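Local coordinates for hypothetical protein (Pyrococcus furiosus, PDB 2FZF), which is of unknown function but belongs to the rubrerythrin family of ferritin-like helical-bundle proteins, many of which carry a di-iron site, at residues L21-G26 and L72-F77; A28-I33 and H65-R70. All blocks are in the same frame, centred on the assembly; numbering follows the deposited sequence.

Interaction 1. Residues L21-G26 and L72-F77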
ATOM      1  N   LEU A  21      18.336  10.866  18.815  1.00 57.27           N
ATOM      2  CA  LEU A  21      17.795   9.635  18.279  1.00 57.99           C
ATOM      3  C   LEU A  21      16.696   9.098  19.187  1.00 58.77           C
ATOM      4  O   LEU A  21      15.667   8.610  18.706  1.00 58.77           O
ATOM      5  CB  LEU A  21      18.910   8.605  18.090  1.00 57.78           C
ATOM      6  CG  LEU A  21      18.531   7.288  17.390  1.00 59.27           C
ATOM      7  CD1 LEU A  21      17.994   6.316  18.420  1.00 59.01           C
ATOM      8  CD2 LEU A  21      17.510   7.530  16.273  1.00 56.96           C
ATOM      9  N   GLU A  22      16.900   9.213  20.497  1.00 57.99           N
ATOM     10  CA  GLU A  22      15.912   8.739  21.462  1.00 57.68           C
ATOM     11  C   GLU A  22      14.660   9.621  21.451  1.00 55.98           C
ATOM     12  O   GLU A  22      13.535   9.126  21.557  1.00 57.49           O
ATOM     13  CB  GLU A  22      16.529   8.693  22.865  1.00 58.76           C
ATOM     14  CG  GLU A  22      17.552   9.788  23.117  1.00 63.30           C
ATOM     15  CD  GLU A  22      18.966   9.260  23.299  1.00 65.42           C
ATOM     16  OE1 GLU A  22      19.236   8.620  24.345  1.00 67.58           O
ATOM     17  OE2 GLU A  22      19.810   9.477  22.398  1.00 65.27           O
ATOM     18  N   GLU A  23      14.861  10.926  21.309  1.00 53.27           N
ATOM     19  CA  GLU A  23      13.751  11.869  21.274  1.00 49.85           C
ATOM     20  C   GLU A  23      12.913  11.582  20.048  1.00 48.16           C
ATOM     21  O   GLU A  23      11.679  11.573  20.099  1.00 48.43           O
ATOM     22  CB  GLU A  23      14.273  13.301  21.214  1.00 49.85           C
ATOM     23  CG  GLU A  23      14.553  13.899  22.579  1.00 48.76           C
ATOM     24  CD  GLU A  23      15.007  15.346  22.504  1.00 48.27           C
ATOM     25  OE1 GLU A  23      14.806  16.073  23.499  1.00 47.60           O
ATOM     26  OE2 GLU A  23      15.568  15.746  21.459  1.00 45.66           O
ATOM     27  N   LEU A  24      13.602  11.351  18.940  1.00 45.59           N
ATOM     28  CA  LEU A  24      12.928  11.041  17.702  1.00 43.59           C
ATOM     29  C   LEU A  24      12.181   9.723  17.887  1.00 42.64           C
ATOM     30  O   LEU A  24      10.975   9.656  17.656  1.00 43.06           O
ATOM     31  CB  LEU A  24      13.937  10.960  16.548  1.00 41.04           C
ATOM     32  CG  LEU A  24      14.568  12.303  16.135  1.00 38.38           C
ATOM     33  CD1 LEU A  24      15.525  12.092  14.973  1.00 35.68           C
ATOM     34  CD2 LEU A  24      13.477  13.291  15.748  1.00 33.79           C
ATOM     35  N   LEU A  25      12.874   8.678  18.324  1.00 41.08           N
ATOM     36  CA  LEU A  25      12.184   7.414  18.526  1.00 40.45           C
ATOM     37  C   LEU A  25      10.958   7.612  19.415  1.00 40.97           C
ATOM     38  O   LEU A  25       9.932   6.973  19.197  1.00 44.02           O
ATOM     39  CB  LEU A  25      13.109   6.362  19.133  1.00 39.81           C
ATOM     40  CG  LEU A  25      14.154   5.772  18.181  1.00 36.23           C
ATOM     41  CD1 LEU A  25      15.088   4.927  18.987  1.00 37.39           C
ATOM     42  CD2 LEU A  25      13.515   4.956  17.090  1.00 34.52           C
ATOM     43  N   GLY A  26      11.045   8.497  20.404  1.00 39.09           N
ATOM     44  CA  GLY A  26       9.888   8.734  21.247  1.00 39.23           C
ATOM     45  C   GLY A  26       8.748   9.330  20.422  1.00 39.78           C
ATOM     46  O   GLY A  26       7.578   8.992  20.597  1.00 38.60           O
ATOM     47  N   LEU A  72      13.036  -1.599  19.635  1.00 39.95           N
ATOM     48  CA  LEU A  72      14.269  -0.983  19.172  1.00 40.39           C
ATOM     49  C   LEU A  72      14.770  -0.017  20.252  1.00 40.70           C
ATOM     50  O   LEU A  72      15.914  -0.113  20.681  1.00 41.85           O
ATOM     51  CB  LEU A  72      14.027  -0.231  17.854  1.00 40.92           C
ATOM     52  CG  LEU A  72      15.209  -0.015  16.885  1.00 40.52           C
ATOM     53  CD1 LEU A  72      14.775   0.902  15.771  1.00 41.42           C
ATOM     54  CD2 LEU A  72      16.386   0.595  17.600  1.00 42.78           C
ATOM     55  N   TYR A  73      13.909   0.892  20.701  1.00 40.13           N
ATOM     56  CA  TYR A  73      14.296   1.854  21.717  1.00 41.44           C
ATOM     57  C   TYR A  73      14.899   1.152  22.927  1.00 41.02           C
ATOM     58  O   TYR A  73      15.756   1.692  23.616  1.00 42.35           O
ATOM     59  CB  TYR A  73      13.085   2.690  22.135  1.00 42.86           C
ATOM     60  CG  TYR A  73      13.416   3.874  23.027  1.00 46.51           C
ATOM     61  CD1 TYR A  73      13.902   3.685  24.331  1.00 47.83           C
ATOM     62  CD2 TYR A  73      13.227   5.189  22.574  1.00 47.06           C
ATOM     63  CE1 TYR A  73      14.186   4.776  25.161  1.00 48.78           C
ATOM     64  CE2 TYR A  73      13.505   6.287  23.400  1.00 46.90           C
ATOM     65  CZ  TYR A  73      13.982   6.070  24.689  1.00 48.09           C
ATOM     66  OH  TYR A  73      14.237   7.134  25.513  1.00 48.65           O
ATOM     67  N   SER A  74      14.444  -0.066  23.171  1.00 41.68           N
ATOM     68  CA  SER A  74      14.920  -0.875  24.289  1.00 40.27           C
ATOM     69  C   SER A  74      16.274  -1.476  23.897  1.00 40.13           C
ATOM     70  O   SER A  74      17.152  -1.653  24.737  1.00 38.30           O
ATOM     71  CB  SER A  74      13.889  -1.975  24.576  1.00 39.40           C
ATOM     72  OG  SER A  74      14.109  -2.605  25.806  1.00 37.04           O
ATOM     73  N   GLN A  75      16.436  -1.771  22.609  1.00 41.61           N
ATOM     74  CA  GLN A  75      17.679  -2.335  22.090  1.00 44.44           C
ATOM     75  C   GLN A  75      18.825  -1.321  22.030  1.00 44.84           C
ATOM     76  O   GLN A  75      19.983  -1.696  22.194  1.00 45.82           O
ATOM     77  CB  GLN A  75      17.460  -2.934  20.692  1.00 46.16           C
ATOM     78  CG  GLN A  75      16.580  -4.188  20.666  1.00 50.11           C
ATOM     79  CD  GLN A  75      16.230  -4.640  19.247  1.00 53.41           C
ATOM     80  OE1 GLN A  75      15.613  -3.893  18.470  1.00 54.46           O
ATOM     81  NE2 GLN A  75      16.618  -5.868  18.906  1.00 53.16           N
ATOM     82  N   MET A  76      18.522  -0.044  21.800  1.00 45.65           N
ATOM     83  CA  MET A  76      19.587   0.962  21.727  1.00 46.06           C
ATOM     84  C   MET A  76      19.675   1.767  23.034  1.00 46.48           C
ATOM     85  O   MET A  76      20.643   2.496  23.256  1.00 47.80           O
ATOM     86  CB  MET A  76      19.363   1.898  20.513  1.00 44.45           C
ATOM     87  CG  MET A  76      20.647   2.521  19.867  1.00 42.00           C
ATOM     88  SD  MET A  76      21.916   1.361  19.218  1.00 36.85           S
ATOM     89  CE  MET A  76      20.897   0.145  18.482  1.00 39.84           C
ATOM     90  N   PHE A  77      18.680   1.615  23.910  1.00 44.53           N
ATOM     91  CA  PHE A  77      18.675   2.336  25.187  1.00 43.41           C
ATOM     92  C   PHE A  77      18.203   1.443  26.333  1.00 43.81           C
ATOM     93  O   PHE A  77      17.252   1.775  27.042  1.00 42.42           O
ATOM     94  CB  PHE A  77      17.779   3.569  25.084  1.00 40.97           C
ATOM     95  CG  PHE A  77      18.107   4.442  23.910  1.00 40.57           C
ATOM     96  CD1 PHE A  77      19.265   5.222  23.910  1.00 40.02           C
ATOM     97  CD2 PHE A  77      17.293   4.446  22.782  1.00 40.26           C
ATOM     98  CE1 PHE A  77      19.616   5.989  22.806  1.00 38.37           C
ATOM     99  CE2 PHE A  77      17.632   5.208  21.671  1.00 41.32           C
ATOM    100  CZ  PHE A  77      18.803   5.987  21.684  1.00 40.80           C
TER
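Leu21, Glu22 and Leu25, on the first turns of helix 21-44, close around the ring of Phe77, the first residue to leave helical geometry after helix 63-76. The segments run antiparallel, 165° between their axes, and the axes come no closer than 10.8 Å, a gap spanned by side chains. Apolar contacts dominate. Leu21 CD1 meets the ring edge at Phe77 CZ (3.4 Å), and Leu25 CD1 reaches the same edge at Phe77 CE2 (3.7 Å). Leu25 also lays its CB beside the rim of Tyr73, 3.6 Å from Tyr73 CD2, and extends CD2 towards Leu72 CD1.

A CH-pi contact covers one face of Phe77: Glu22 CB lies 4.0 Å from the ring centroid, while Met76 CB occupies the opposite face. The Glu22 carboxylate leans over the CE1 side of Phe77, its plane turned 46° from the ring. With Phe77 CG placed beside its own backbone N (chi1 -52°), the ring folds back so that CD2 sits over the centre of the Tyr73 ring. Replacing Phe77 by an alanine would probably leave Leu21 CD1 and Glu22 CB without the ring they pack on and open a gap over the face of Tyr73.

No hydrogen bond joins the segments; this end of the helix pair is held by dispersion and shape, with the carboxylate of Glu22 at its margin.

Interaction 2. Residues A28-I33 and H65-R70; sequences AIKAEI and HEALLR
Glu32 and His65 face each other inside the ferritin-like helical bundle, where segments 28-33 and 65-70, on helices 21-44 and 63-76, run antiparallel, their axes approaching to 9.0 Å. Glu62, three residues before His65, has an oxygen close to Glu32 OE1, and Glu147 of helix 134-164 touches both Glu32 and His65. This gathering of carboxylates and a histidine is consistent with the di-iron site of rubrerythrin relatives, although whether it binds metal here is unproven. Glu32 bends at chi2 (75°), turning its chain obliquely across that of His65, CG against His65 CB, and its OE2 hydrogen-bonds to Tyr124 OH of helix 103-129. The exact placing of the imidazole is doubtful.

Beside this polar group lies an apolar layer. Leu69 CD1 packs on Ala28 CB at 3.6 Å, and Leu69 CB meets Ile29 CG1 at 3.9 Å, the two side chains lying antiparallel, each reaching past the other. Tyr124 also touches Ala28 and Leu69.

At the flank, Arg70 and Glu66 form a salt bridge along one helix: Arg70 NH1 donates to the anti lone pair of Glu66 OE2 over 3.1 Å, in the guanidinium plane. Ile29 CG2 sits over one face of that guanidinium, toward its rim, 3.8 Å above the plane, while Ile33 brings CG1 and CD1 against the Glu66 carboxylate, with CD1 3.4 Å from Glu66 OE2.

The chemistry is thus divided across the interface: Glu32 is steadied by a tyrosine hydroxyl from a third helix, aliphatic packing joins the two helices, and the ion pair is pressed against isoleucine side chains.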
ATOM      1  N   ALA A  28       8.276   8.943  17.212  1.00 34.33           N
ATOM      2  CA  ALA A  28       7.791   7.846  16.365  1.00 34.49           C
ATOM      3  C   ALA A  28       6.740   7.030  17.100  1.00 33.86           C
ATOM      4  O   ALA A  28       5.637   6.832  16.605  1.00 32.56           O
ATOM      5  CB  ALA A  28       8.945   6.954  15.965  1.00 32.40           C
ATOM      6  N   ILE A  29       7.101   6.565  18.291  1.00 34.16           N
ATOM      7  CA  ILE A  29       6.189   5.794  19.110  1.00 35.15           C
ATOM      8  C   ILE A  29       4.901   6.590  19.312  1.00 37.09           C
ATOM      9  O   ILE A  29       3.800   6.069  19.119  1.00 39.57           O
ATOM     10  CB  ILE A  29       6.791   5.496  20.494  1.00 33.18           C
ATOM     11  CG1 ILE A  29       8.093   4.697  20.345  1.00 32.10           C
ATOM     12  CG2 ILE A  29       5.784   4.743  21.337  1.00 31.01           C
ATOM     13  CD1 ILE A  29       8.797   4.409  21.658  1.00 29.57           C
ATOM     14  N   LYS A  30       5.051   7.855  19.690  1.00 35.84           N
ATOM     15  CA  LYS A  30       3.918   8.724  19.937  1.00 36.11           C
ATOM     16  C   LYS A  30       3.045   8.818  18.709  1.00 37.01           C
ATOM     17  O   LYS A  30       1.820   8.770  18.799  1.00 36.58           O
ATOM     18  CB  LYS A  30       4.405  10.124  20.335  1.00 38.18           C
ATOM     19  CG  LYS A  30       3.362  11.023  20.990  1.00 42.37           C
ATOM     20  CD  LYS A  30       4.019  12.231  21.677  1.00 48.54           C
ATOM     21  CE  LYS A  30       3.001  13.061  22.509  1.00 52.86           C
ATOM     22  NZ  LYS A  30       3.652  14.105  23.385  1.00 53.41           N
ATOM     23  N   ALA A  31       3.671   8.954  17.546  1.00 39.33           N
ATOM     24  CA  ALA A  31       2.910   9.079  16.297  1.00 38.61           C
ATOM     25  C   ALA A  31       2.128   7.812  16.002  1.00 38.33           C
ATOM     26  O   ALA A  31       0.956   7.862  15.617  1.00 40.02           O
ATOM     27  CB  ALA A  31       3.844   9.396  15.144  1.00 38.03           C
ATOM     28  N   GLU A  32       2.786   6.678  16.188  1.00 36.33           N
ATOM     29  CA  GLU A  32       2.154   5.410  15.930  1.00 35.23           C
ATOM     30  C   GLU A  32       1.026   5.128  16.916  1.00 32.47           C
ATOM     31  O   GLU A  32       0.057   4.446  16.597  1.00 32.00           O
ATOM     32  CB  GLU A  32       3.192   4.301  15.988  1.00 39.87           C
ATOM     33  CG  GLU A  32       3.201   3.449  14.733  1.00 45.89           C
ATOM     34  CD  GLU A  32       3.843   4.131  13.535  1.00 47.75           C
ATOM     35  OE1 GLU A  32       3.603   3.661  12.393  1.00 49.57           O
ATOM     36  OE2 GLU A  32       4.589   5.116  13.727  1.00 46.44           O
ATOM     37  N   ILE A  33       1.142   5.658  18.119  1.00 29.11           N
ATOM     38  CA  ILE A  33       0.110   5.421  19.096  1.00 27.27           C
ATOM     39  C   ILE A  33      -1.158   6.164  18.718  1.00 29.58           C
ATOM     40  O   ILE A  33      -2.257   5.599  18.721  1.00 29.50           O
ATOM     41  CB  ILE A  33       0.596   5.843  20.476  1.00 23.67           C
ATOM     42  CG1 ILE A  33       1.668   4.867  20.918  1.00 23.90           C
ATOM     43  CG2 ILE A  33      -0.552   5.901  21.458  1.00 20.52           C
ATOM     44  CD1 ILE A  33       2.318   5.196  22.216  1.00 26.37           C
ATOM     45  N   HIS A  65       3.513  -1.679  14.781  1.00 43.56           N
ATOM     46  CA  HIS A  65       4.550  -0.650  14.663  1.00 42.75           C
ATOM     47  C   HIS A  65       5.037  -0.157  16.027  1.00 42.48           C
ATOM     48  O   HIS A  65       6.236   0.018  16.252  1.00 41.35           O
ATOM     49  CB  HIS A  65       4.038   0.555  13.869  1.00 42.93           C
ATOM     50  CG  HIS A  65       3.883   0.312  12.396  1.00 46.51           C
ATOM     51  ND1 HIS A  65       4.130  -0.911  11.806  1.00 48.08           N
ATOM     52  CD2 HIS A  65       3.499   1.140  11.396  1.00 44.44           C
ATOM     53  CE1 HIS A  65       3.900  -0.823  10.507  1.00 47.65           C
ATOM     54  NE2 HIS A  65       3.517   0.410  10.233  1.00 46.33           N
ATOM     55  N   GLU A  66       4.099   0.077  16.935  1.00 41.99           N
ATOM     56  CA  GLU A  66       4.441   0.571  18.253  1.00 42.53           C
ATOM     57  C   GLU A  66       5.344  -0.391  18.986  1.00 44.31           C
ATOM     58  O   GLU A  66       6.440  -0.031  19.407  1.00 45.22           O
ATOM     59  CB  GLU A  66       3.186   0.782  19.079  1.00 41.71           C
ATOM     60  CG  GLU A  66       3.445   1.608  20.301  1.00 40.57           C
ATOM     61  CD  GLU A  66       2.263   1.665  21.224  1.00 41.26           C
ATOM     62  OE1 GLU A  66       1.108   1.584  20.739  1.00 41.42           O
ATOM     63  OE2 GLU A  66       2.496   1.814  22.442  1.00 41.44           O
ATOM     64  N   ALA A  67       4.874  -1.623  19.146  1.00 45.76           N
ATOM     65  CA  ALA A  67       5.649  -2.643  19.837  1.00 45.32           C
ATOM     66  C   ALA A  67       7.008  -2.829  19.163  1.00 45.41           C
ATOM     67  O   ALA A  67       7.993  -3.107  19.840  1.00 47.08           O
ATOM     68  CB  ALA A  67       4.876  -3.960  19.869  1.00 44.11           C
ATOM     69  N   LEU A  68       7.065  -2.673  17.840  1.00 44.40           N
ATOM     70  CA  LEU A  68       8.330  -2.825  17.124  1.00 43.32           C
ATOM     71  C   LEU A  68       9.316  -1.720  17.485  1.00 41.65           C
ATOM     72  O   LEU A  68      10.511  -1.966  17.667  1.00 42.33           O
ATOM     73  CB  LEU A  68       8.114  -2.821  15.603  1.00 43.82           C
ATOM     74  CG  LEU A  68       7.459  -4.057  14.958  1.00 45.47           C
ATOM     75  CD1 LEU A  68       7.675  -4.001  13.452  1.00 42.97           C
ATOM     76  CD2 LEU A  68       8.064  -5.346  15.518  1.00 43.61           C
ATOM     77  N   LEU A  69       8.811  -0.500  17.591  1.00 39.28           N
ATOM     78  CA  LEU A  69       9.651   0.636  17.921  1.00 36.98           C
ATOM     79  C   LEU A  69      10.109   0.576  19.365  1.00 37.02           C
ATOM     80  O   LEU A  69      11.256   0.889  19.662  1.00 37.98           O
ATOM     81  CB  LEU A  69       8.888   1.941  17.692  1.00 34.66           C
ATOM     82  CG  LEU A  69       8.625   2.414  16.268  1.00 28.61           C
ATOM     83  CD1 LEU A  69       7.693   3.597  16.290  1.00 27.98           C
ATOM     84  CD2 LEU A  69       9.931   2.775  15.616  1.00 29.74           C
ATOM     85  N   ARG A  70       9.204   0.171  20.255  1.00 37.08           N
ATOM     86  CA  ARG A  70       9.501   0.095  21.683  1.00 36.02           C
ATOM     87  C   ARG A  70      10.614  -0.914  21.905  1.00 37.14           C
ATOM     88  O   ARG A  70      11.414  -0.788  22.837  1.00 37.86           O
ATOM     89  CB  ARG A  70       8.246  -0.304  22.484  1.00 35.82           C
ATOM     90  CG  ARG A  70       6.998   0.477  22.068  1.00 36.67           C
ATOM     91  CD  ARG A  70       6.015   0.812  23.185  1.00 35.33           C
ATOM     92  NE  ARG A  70       6.546   1.760  24.165  1.00 38.67           N
ATOM     93  CZ  ARG A  70       5.828   2.704  24.780  1.00 37.70           C
ATOM     94  NH1 ARG A  70       4.535   2.850  24.517  1.00 34.75           N
ATOM     95  NH2 ARG A  70       6.402   3.486  25.690  1.00 35.53           N
TER

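From the N terminus, the chain enters helix 21-44 through residues 21-26, then passes 28-33, runs on through helix 51-61, and returns along helix 63-76 by way of 65-70 and then 72-77. Interaction 2 therefore closes the shorter loop, with 31 residues between its segments, and lies within the 45-residue loop of interaction 1; the two do not cross. Both tie the same antiparallel helix pair, and the centres of the two contacts lie about 10 Å apart. Interaction 1 fastens the outer end, where the chain leaves helix 63-76. Both contacts reach helices 103-129 and 134-164, interaction 2 nearer the centre of the chain, linking the hairpin to the rest of the bundle.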